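Long-range contacts in Non-heme chloroperoxidase CPO-A1 (Streptomyces aureofaciens, PDB 1A8Q), which acts as a cofactor-free haloperoxidase of the alpha/beta hydrolase superfamily that brominates and may chlorinate in 7-chlorotetracycline biosynthesis: residues 162-173 / 251-259; 27-35 / 180-188. All blocks are in the same frame, centred on the assembly; numbering follows the deposited sequence.

Contact 1 of 2, residues 162-173 / 251-259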
loop_
_atom_site.group_PDB
_atom_site.type_symbol
_atom_site.label_atom_id
_atom_site.label_comp_id
_atom_site.label_asym_id
_atom_site.label_seq_id
_atom_site.Cartn_x
_atom_site.Cartn_y
_atom_site.Cartn_z
ATOM N N PHE A 162 12.911 -5.959 1.583
ATOM C CA PHE A 162 11.509 -5.857 1.187
ATOM C C PHE A 162 10.933 -7.253 0.929
ATOM O O PHE A 162 9.778 -7.522 1.244
ATOM C CB PHE A 162 11.444 -5.007 -0.082
ATOM C CG PHE A 162 10.091 -4.512 -0.487
ATOM C CD1 PHE A 162 9.300 -5.276 -1.321
ATOM C CD2 PHE A 162 9.686 -3.248 -0.088
ATOM C CE1 PHE A 162 8.045 -4.797 -1.723
ATOM C CE2 PHE A 162 8.464 -2.754 -0.518
ATOM C CZ PHE A 162 7.679 -3.557 -1.309
ATOM N N PHE A 163 11.718 -8.144 0.338
ATOM C CA PHE A 163 11.247 -9.484 -0.011
ATOM C C PHE A 163 11.778 -10.545 0.933
ATOM O O PHE A 163 11.538 -11.738 0.666
ATOM C CB PHE A 163 11.764 -9.860 -1.433
ATOM C CG PHE A 163 11.154 -9.039 -2.528
ATOM C CD1 PHE A 163 9.814 -9.059 -2.812
ATOM C CD2 PHE A 163 11.975 -8.186 -3.287
ATOM C CE1 PHE A 163 9.234 -8.299 -3.812
ATOM C CE2 PHE A 163 11.412 -7.426 -4.300
ATOM C CZ PHE A 163 10.060 -7.472 -4.571
ATOM N N SER A 164 12.412 -10.173 2.048
ATOM C CA SER A 164 13.019 -11.147 2.958
ATOM C C SER A 164 13.858 -12.133 2.173
ATOM O O SER A 164 13.911 -13.352 2.411
ATOM C CB SER A 164 11.956 -11.933 3.772
ATOM O OG SER A 164 11.286 -10.994 4.596
ATOM N N ALA A 165 14.705 -11.589 1.272
ATOM C CA ALA A 165 15.469 -12.449 0.374
ATOM C C ALA A 165 16.716 -13.007 1.035
ATOM O O ALA A 165 17.528 -13.708 0.406
ATOM C CB ALA A 165 15.816 -11.607 -0.866
ATOM N N ASN A 166 16.925 -12.686 2.300
ATOM C CA ASN A 166 17.997 -13.255 3.095
ATOM C C ASN A 166 17.618 -14.620 3.664
ATOM O O ASN A 166 18.491 -15.289 4.236
ATOM C CB ASN A 166 18.383 -12.300 4.232
ATOM C CG ASN A 166 17.189 -11.575 4.819
ATOM O OD1 ASN A 166 16.138 -12.132 5.131
ATOM N ND2 ASN A 166 17.345 -10.253 4.971
ATOM N N ARG A 167 16.371 -15.045 3.531
ATOM C CA ARG A 167 16.006 -16.355 4.082
ATOM C C ARG A 167 16.361 -17.481 3.140
ATOM O O ARG A 167 15.962 -17.449 1.984
ATOM C CB ARG A 167 14.511 -16.398 4.394
ATOM C CG ARG A 167 14.073 -15.220 5.244
ATOM C CD ARG A 167 14.777 -15.311 6.599
ATOM N NE ARG A 167 14.044 -14.510 7.576
ATOM C CZ ARG A 167 14.589 -14.185 8.755
ATOM N NH1 ARG A 167 15.832 -14.565 9.025
ATOM N NH2 ARG A 167 13.875 -13.511 9.640
ATOM N N PRO A 168 17.171 -18.422 3.611
ATOM C CA PRO A 168 17.539 -19.580 2.825
ATOM C C PRO A 168 16.313 -20.239 2.229
ATOM O O PRO A 168 15.291 -20.351 2.902
ATOM C CB PRO A 168 18.183 -20.530 3.844
ATOM C CG PRO A 168 18.668 -19.633 4.929
ATOM C CD PRO A 168 17.703 -18.479 5.000
ATOM N N GLY A 169 16.405 -20.670 0.969
ATOM C CA GLY A 169 15.272 -21.349 0.345
ATOM C C GLY A 169 14.077 -20.495 -0.024
ATOM O O GLY A 169 12.971 -21.034 -0.250
ATOM N N ASN A 170 14.242 -19.171 -0.110
ATOM C CA ASN A 170 13.116 -18.316 -0.490
ATOM C C ASN A 170 12.860 -18.447 -1.999
ATOM O O ASN A 170 13.724 -18.960 -2.726
ATOM C CB ASN A 170 13.397 -16.855 -0.122
ATOM C CG ASN A 170 14.546 -16.307 -0.930
ATOM O OD1 ASN A 170 14.381 -16.034 -2.126
ATOM N ND2 ASN A 170 15.721 -16.171 -0.333
ATOM N N LYS A 171 11.722 -17.932 -2.424
ATOM C CA LYS A 171 11.271 -18.056 -3.802
ATOM C C LYS A 171 11.370 -16.745 -4.583
ATOM O O LYS A 171 10.835 -16.608 -5.694
ATOM C CB LYS A 171 9.804 -18.497 -3.829
ATOM C CG LYS A 171 9.617 -19.853 -4.455
ATOM C CD LYS A 171 10.256 -21.006 -3.717
ATOM C CE LYS A 171 9.624 -22.319 -4.227
ATOM N NZ LYS A 171 10.280 -22.768 -5.501
ATOM N N VAL A 172 12.074 -15.797 -3.990
ATOM C CA VAL A 172 12.247 -14.487 -4.633
ATOM C C VAL A 172 13.203 -14.652 -5.819
ATOM O O VAL A 172 14.295 -15.219 -5.670
ATOM C CB VAL A 172 12.868 -13.494 -3.628
ATOM C CG1 VAL A 172 12.917 -12.113 -4.290
ATOM C CG2 VAL A 172 12.043 -13.430 -2.349
ATOM N N THR A 173 12.848 -14.059 -6.962
ATOM C CA THR A 173 13.731 -14.154 -8.113
ATOM C C THR A 173 14.605 -12.913 -8.221
ATOM O O THR A 173 14.256 -11.870 -7.648
ATOM C CB THR A 173 12.896 -14.230 -9.410
ATOM O OG1 THR A 173 12.124 -13.044 -9.549
ATOM C CG2 THR A 173 11.854 -15.361 -9.308
ATOM N N SER A 251 7.049 -12.279 3.531
ATOM C CA SER A 251 7.697 -10.968 3.610
ATOM C C SER A 251 6.742 -9.814 3.407
ATOM O O SER A 251 5.524 -9.885 3.389
ATOM C CB SER A 251 8.711 -10.952 2.446
ATOM O OG SER A 251 8.076 -10.847 1.174
ATOM N N HIS A 252 7.330 -8.623 3.224
ATOM C CA HIS A 252 6.604 -7.409 2.962
ATOM C C HIS A 252 6.103 -7.399 1.511
ATOM O O HIS A 252 5.188 -6.640 1.190
ATOM C CB HIS A 252 7.531 -6.182 3.152
ATOM C CG HIS A 252 6.779 -4.876 3.135
ATOM N ND1 HIS A 252 5.760 -4.659 4.046
ATOM C CD2 HIS A 252 6.854 -3.749 2.419
ATOM C CE1 HIS A 252 5.209 -3.488 3.836
ATOM N NE2 HIS A 252 5.889 -2.868 2.885
ATOM N N GLY A 253 6.638 -8.245 0.637
ATOM C CA GLY A 253 6.287 -8.227 -0.768
ATOM C C GLY A 253 5.383 -9.386 -1.214
ATOM O O GLY A 253 5.462 -9.793 -2.383
ATOM N N ILE A 254 4.404 -9.733 -0.394
ATOM C CA ILE A 254 3.474 -10.833 -0.690
ATOM C C ILE A 254 2.815 -10.752 -2.041
ATOM O O ILE A 254 2.708 -11.804 -2.728
ATOM C CB ILE A 254 2.387 -10.847 0.423
ATOM C CG1 ILE A 254 2.943 -11.389 1.745
ATOM C CG2 ILE A 254 1.167 -11.648 -0.002
ATOM C CD1 ILE A 254 2.058 -10.931 2.915
ATOM N N ALA A 255 2.417 -9.575 -2.553
ATOM C CA ALA A 255 1.669 -9.507 -3.798
ATOM C C ALA A 255 2.525 -9.843 -5.026
ATOM O O ALA A 255 1.937 -10.123 -6.081
ATOM C CB ALA A 255 1.111 -8.096 -3.994
ATOM N N MET A 256 3.853 -9.760 -4.905
ATOM C CA MET A 256 4.733 -9.984 -6.047
ATOM C C MET A 256 5.560 -11.246 -5.996
ATOM O O MET A 256 6.171 -11.649 -6.999
ATOM C CB MET A 256 5.717 -8.759 -6.107
ATOM C CG MET A 256 5.011 -7.545 -6.675
ATOM S SD MET A 256 6.015 -6.037 -6.307
ATOM C CE MET A 256 5.636 -5.850 -4.592
ATOM N N VAL A 257 5.646 -11.921 -4.840
ATOM C CA VAL A 257 6.563 -13.068 -4.708
ATOM C C VAL A 257 5.850 -14.365 -5.093
ATOM O O VAL A 257 4.727 -14.613 -4.654
ATOM C CB VAL A 257 7.024 -13.194 -3.242
ATOM C CG1 VAL A 257 7.817 -14.490 -3.029
ATOM C CG2 VAL A 257 7.929 -12.038 -2.805
ATOM N N PRO A 258 6.449 -15.197 -5.916
ATOM C CA PRO A 258 5.829 -16.468 -6.309
ATOM C C PRO A 258 5.364 -17.252 -5.081
ATOM O O PRO A 258 6.110 -17.341 -4.111
ATOM C CB PRO A 258 6.981 -17.234 -6.967
ATOM C CG PRO A 258 7.820 -16.140 -7.571
ATOM C CD PRO A 258 7.793 -15.038 -6.533
ATOM N N GLY A 259 4.224 -17.879 -5.187
ATOM C CA GLY A 259 3.671 -18.712 -4.102
ATOM C C GLY A 259 2.781 -17.887 -3.187
ATOM O O GLY A 259 1.550 -18.079 -3.052
HETATM O O HOH W 1 10.180 -8.477 4.459
#

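Contact 2 of 2, residues 27-35 / 180-188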
loop_
_atom_site.group_PDB
_atom_site.type_symbol
_atom_site.label_atom_id
_atom_site.label_comp_id
_atom_site.label_asym_id
_atom_site.label_seq_id
_atom_site.Cartn_x
_atom_site.Cartn_y
_atom_site.Cartn_z
ATOM N N GLY A 27 2.246 0.644 -2.474
ATOM C CA GLY A 27 3.140 1.121 -1.396
ATOM C C GLY A 27 4.364 1.871 -1.944
ATOM O O GLY A 27 4.505 2.079 -3.135
ATOM N N TRP A 28 5.244 2.242 -1.007
ATOM C CA TRP A 28 6.478 2.950 -1.372
ATOM C C TRP A 28 7.522 1.925 -1.689
ATOM O O TRP A 28 7.653 0.901 -0.991
ATOM C CB TRP A 28 6.863 3.703 -0.083
ATOM C CG TRP A 28 8.156 4.476 0.003
ATOM C CD1 TRP A 28 8.333 5.783 -0.260
ATOM C CD2 TRP A 28 9.424 3.972 0.451
ATOM N NE1 TRP A 28 9.635 6.157 -0.032
ATOM C CE2 TRP A 28 10.317 5.059 0.411
ATOM C CE3 TRP A 28 9.903 2.739 0.888
ATOM C CZ2 TRP A 28 11.662 4.963 0.787
ATOM C CZ3 TRP A 28 11.236 2.624 1.260
ATOM C CH2 TRP A 28 12.095 3.745 1.198
ATOM N N PRO A 29 8.449 2.214 -2.626
ATOM C CA PRO A 29 8.428 3.364 -3.520
ATOM C C PRO A 29 7.974 2.999 -4.929
ATOM O O PRO A 29 8.620 3.328 -5.950
ATOM C CB PRO A 29 9.956 3.615 -3.567
ATOM C CG PRO A 29 10.569 2.245 -3.579
ATOM C CD PRO A 29 9.625 1.343 -2.818
ATOM N N LEU A 30 6.881 2.251 -5.007
ATOM C CA LEU A 30 6.482 1.626 -6.278
ATOM C C LEU A 30 5.395 2.387 -6.962
ATOM O O LEU A 30 5.366 3.619 -6.930
ATOM C CB LEU A 30 6.088 0.172 -5.914
ATOM C CG LEU A 30 7.116 -0.597 -5.093
ATOM C CD1 LEU A 30 6.569 -2.011 -4.825
ATOM C CD2 LEU A 30 8.469 -0.682 -5.799
ATOM N N ASN A 31 4.525 1.668 -7.695
ATOM C CA ASN A 31 3.476 2.324 -8.430
ATOM C C ASN A 31 2.430 1.250 -8.788
ATOM O O ASN A 31 2.600 0.164 -8.243
ATOM C CB ASN A 31 3.979 3.089 -9.662
ATOM C CG ASN A 31 4.727 2.220 -10.652
ATOM O OD1 ASN A 31 4.138 1.281 -11.194
ATOM N ND2 ASN A 31 5.999 2.502 -10.988
ATOM N N GLY A 32 1.420 1.573 -9.550
ATOM C CA GLY A 32 0.356 0.613 -9.830
ATOM C C GLY A 32 0.813 -0.635 -10.546
ATOM O O GLY A 32 0.122 -1.676 -10.467
ATOM N N ASP A 33 2.009 -0.638 -11.174
ATOM C CA ASP A 33 2.501 -1.904 -11.730
ATOM C C ASP A 33 2.769 -2.957 -10.680
ATOM O O ASP A 33 2.896 -4.151 -10.997
ATOM C CB ASP A 33 3.843 -1.697 -12.467
ATOM C CG ASP A 33 3.649 -1.093 -13.845
ATOM O OD1 ASP A 33 2.504 -1.072 -14.297
ATOM O OD2 ASP A 33 4.649 -0.593 -14.444
ATOM N N ALA A 34 2.874 -2.638 -9.381
ATOM C CA ALA A 34 3.036 -3.557 -8.286
ATOM C C ALA A 34 1.765 -4.397 -8.078
ATOM O O ALA A 34 1.868 -5.280 -7.226
ATOM C CB ALA A 34 3.325 -2.855 -6.955
ATOM N N TRP A 35 0.722 -4.138 -8.822
ATOM C CA TRP A 35 -0.513 -4.884 -8.619
ATOM C C TRP A 35 -0.923 -5.637 -9.879
ATOM O O TRP A 35 -2.056 -6.139 -9.920
ATOM C CB TRP A 35 -1.637 -3.876 -8.351
ATOM C CG TRP A 35 -1.539 -3.192 -7.000
ATOM C CD1 TRP A 35 -1.455 -1.857 -6.788
ATOM C CD2 TRP A 35 -1.744 -3.820 -5.726
ATOM N NE1 TRP A 35 -1.516 -1.601 -5.417
ATOM C CE2 TRP A 35 -1.694 -2.782 -4.755
ATOM C CE3 TRP A 35 -1.835 -5.130 -5.290
ATOM C CZ2 TRP A 35 -1.811 -3.068 -3.385
ATOM C CZ3 TRP A 35 -1.996 -5.423 -3.932
ATOM C CH2 TRP A 35 -1.933 -4.369 -2.983
ATOM N N PHE A 180 11.541 -4.248 -8.761
ATOM C CA PHE A 180 11.459 -3.299 -7.646
ATOM C C PHE A 180 12.253 -2.032 -8.019
ATOM O O PHE A 180 11.714 -0.924 -7.910
ATOM C CB PHE A 180 12.034 -3.977 -6.385
ATOM C CG PHE A 180 12.003 -3.082 -5.157
ATOM C CD1 PHE A 180 10.900 -3.088 -4.322
ATOM C CD2 PHE A 180 13.111 -2.317 -4.839
ATOM C CE1 PHE A 180 10.911 -2.276 -3.189
ATOM C CE2 PHE A 180 13.114 -1.513 -3.698
ATOM C CZ PHE A 180 12.001 -1.508 -2.878
ATOM N N TRP A 181 13.498 -2.281 -8.407
ATOM C CA TRP A 181 14.349 -1.131 -8.819
ATOM C C TRP A 181 13.722 -0.366 -9.962
ATOM O O TRP A 181 13.682 0.868 -9.945
ATOM C CB TRP A 181 15.727 -1.668 -9.188
ATOM C CG TRP A 181 16.663 -0.644 -9.781
ATOM C CD1 TRP A 181 17.433 0.254 -9.131
ATOM C CD2 TRP A 181 16.864 -0.465 -11.185
ATOM N NE1 TRP A 181 18.150 1.004 -10.085
ATOM C CE2 TRP A 181 17.817 0.560 -11.330
ATOM C CE3 TRP A 181 16.375 -1.084 -12.332
ATOM C CZ2 TRP A 181 18.259 0.997 -12.575
ATOM C CZ3 TRP A 181 16.833 -0.666 -13.572
ATOM C CH2 TRP A 181 17.758 0.403 -13.694
ATOM N N TYR A 182 13.226 -1.041 -10.996
ATOM C CA TYR A 182 12.626 -0.391 -12.169
ATOM C C TYR A 182 11.451 0.492 -11.791
ATOM O O TYR A 182 11.311 1.618 -12.297
ATOM C CB TYR A 182 12.149 -1.529 -13.113
ATOM C CG TYR A 182 11.389 -1.089 -14.336
ATOM C CD1 TYR A 182 10.005 -1.003 -14.335
ATOM C CD2 TYR A 182 12.080 -0.864 -15.535
ATOM C CE1 TYR A 182 9.297 -0.621 -15.455
ATOM C CE2 TYR A 182 11.368 -0.518 -16.670
ATOM C CZ TYR A 182 9.998 -0.435 -16.635
ATOM O OH TYR A 182 9.267 -0.057 -17.737
ATOM N N MET A 183 10.541 0.016 -10.915
ATOM C CA MET A 183 9.440 0.828 -10.469
ATOM C C MET A 183 9.952 2.029 -9.621
ATOM O O MET A 183 9.381 3.112 -9.790
ATOM C CB MET A 183 8.441 -0.023 -9.612
ATOM C CG MET A 183 7.765 -1.009 -10.606
ATOM S SD MET A 183 6.478 -1.905 -9.635
ATOM C CE MET A 183 7.512 -3.183 -8.970
ATOM N N ALA A 184 10.910 1.770 -8.773
ATOM C CA ALA A 184 11.396 2.853 -7.868
ATOM C C ALA A 184 12.104 3.953 -8.622
ATOM O O ALA A 184 12.023 5.126 -8.205
ATOM C CB ALA A 184 12.316 2.198 -6.853
ATOM N N MET A 185 12.663 3.672 -9.817
ATOM C CA MET A 185 13.392 4.727 -10.549
ATOM C C MET A 185 12.418 5.732 -11.082
ATOM O O MET A 185 12.813 6.849 -11.482
ATOM C CB MET A 185 14.227 4.085 -11.678
ATOM C CG MET A 185 15.417 3.308 -11.095
ATOM S SD MET A 185 16.582 4.388 -10.200
ATOM C CE MET A 185 17.193 5.283 -11.638
ATOM N N ALA A 186 11.100 5.483 -11.119
ATOM C CA ALA A 186 10.139 6.447 -11.595
ATOM C C ALA A 186 9.647 7.354 -10.464
ATOM O O ALA A 186 8.871 8.272 -10.782
ATOM C CB ALA A 186 8.909 5.746 -12.197
ATOM N N GLN A 187 10.102 7.114 -9.236
ATOM C CA GLN A 187 9.602 8.003 -8.164
ATOM C C GLN A 187 10.478 9.274 -8.046
ATOM O O GLN A 187 11.694 9.125 -8.130
ATOM C CB GLN A 187 9.716 7.211 -6.879
ATOM C CG GLN A 187 9.207 7.956 -5.626
ATOM C CD GLN A 187 9.583 7.242 -4.349
ATOM O OE1 GLN A 187 8.706 6.927 -3.467
ATOM N NE2 GLN A 187 10.841 6.995 -4.136
ATOM N N THR A 188 9.846 10.398 -7.731
ATOM C CA THR A 188 10.702 11.593 -7.538
ATOM C C THR A 188 11.565 11.388 -6.319
ATOM O O THR A 188 11.233 10.713 -5.326
ATOM C CB THR A 188 9.883 12.869 -7.334
ATOM O OG1 THR A 188 9.103 12.677 -6.136
ATOM C CG2 THR A 188 8.966 13.123 -8.517
HETATM O O HOH W 2 7.264 4.676 -8.906
#

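Contact 1 of 2, residues 162-173 / 251-259
Phe163 and Val257 lie alongside one another, pointing opposite ways, at the apolar centre, where CD1 of Phe163 reaches CG2 of Val257 at 3.5 Å. The edge of the Phe163 ring meets CB of Met256, while one of its faces receives CD1 of the preceding Phe162. With CG of Phe162 anti to the backbone N (chi1 -166°), that ring is carried to the imidazole of His252. It offers a face to the imidazole edge in a T-shaped stack, centroids 5.0 Å apart and planes at 84°, while CE of Met256 lies at the edge of the Phe162 ring, 3.9 Å from CE1.

The amide N of His252 makes a weak, bent bond to O of Phe162 (3.3 Å) and also donates to a water, 3.1 Å from N, which in turn donates to OG of Ser164, itself also hydrogen-bonded to the backbone O of Asp222. Ser251 closes an ST turn, its OG accepting from N of Gly253 at 3.0 Å. The imidazole is held at both nitrogens by its catalytic-triad partners, ND1 by Asp223 and NE2 by Ser94. Residues 162-173 thus bring the Schellman-capped end of helix 137-162 against the histidine loop between strand 243-247 and helix 260-272, with helix 174-184 packing on Phe163.

Contact 2 of 2, residues 27-35 / 180-188
The side chains of Leu30 and Pro29 run roughly perpendicular to that of Phe180. CD2 of Leu30 lies 3.7 Å from CD1 of Phe180, and CD of Pro29 is equally far from CZ of Phe180, so the two apolar groups meet neighbouring parts of one ring. CG of Pro29 also touches CB of Ala184, and O of Pro29 receives a CA-H...O contact from Ala184 CA (3.4 Å). The CB of Met183 is directed at the loop; a bend at chi3 (-85°) turns the thioether so that SD lies 3.9 Å from CB of Asp33 and CE approaches Leu30.

In the alpha/beta hydrolase superfamily the loop after this strand, here 21-25, commonly contributes a backbone N-H to the oxyanion hole; a cis peptide bond precedes Pro29. Helix 174-184 packs over the loop.

The outstretched Gln187 lays its amide against CB of Pro29, tilted 53° to the Trp28 indole, with OE1 3.4 Å from CD1 of Trp28. The indole NE1 itself bonds to O of Gly192. Beside Met183, Asn31 forms an Asx turn, OD1 accepting in its carbonyl plane from N of Asp33 (2.9 Å). A water bridges the segments, donating to O of Met183 (2.8 Å from the water) and O of Leu30 and accepting from ND2 of Asn31.

How the contacts relate
Contacts 1 and 2 illustrate how segments from distant parts of the chain can converge on one active site. Their centres lie about 17 Å apart, yet they touch directly: CD2 of Phe162 comes within 3.5 Å of CE1 of Phe180, and CE of Met256 lies 4.0 Å from CD1 of Leu30. Contact 1 contains the triad histidine, whose side chain is about 3 Å from those of Ser94 and of Asp223 (nearest atoms). Contact 2 lies farther from the triad, Trp28 coming within about 6 Å of Ser94 and Phe180 within about 7 Å of His252, side chain to side chain. Along the chain the segments alternate, so the two contacts cross.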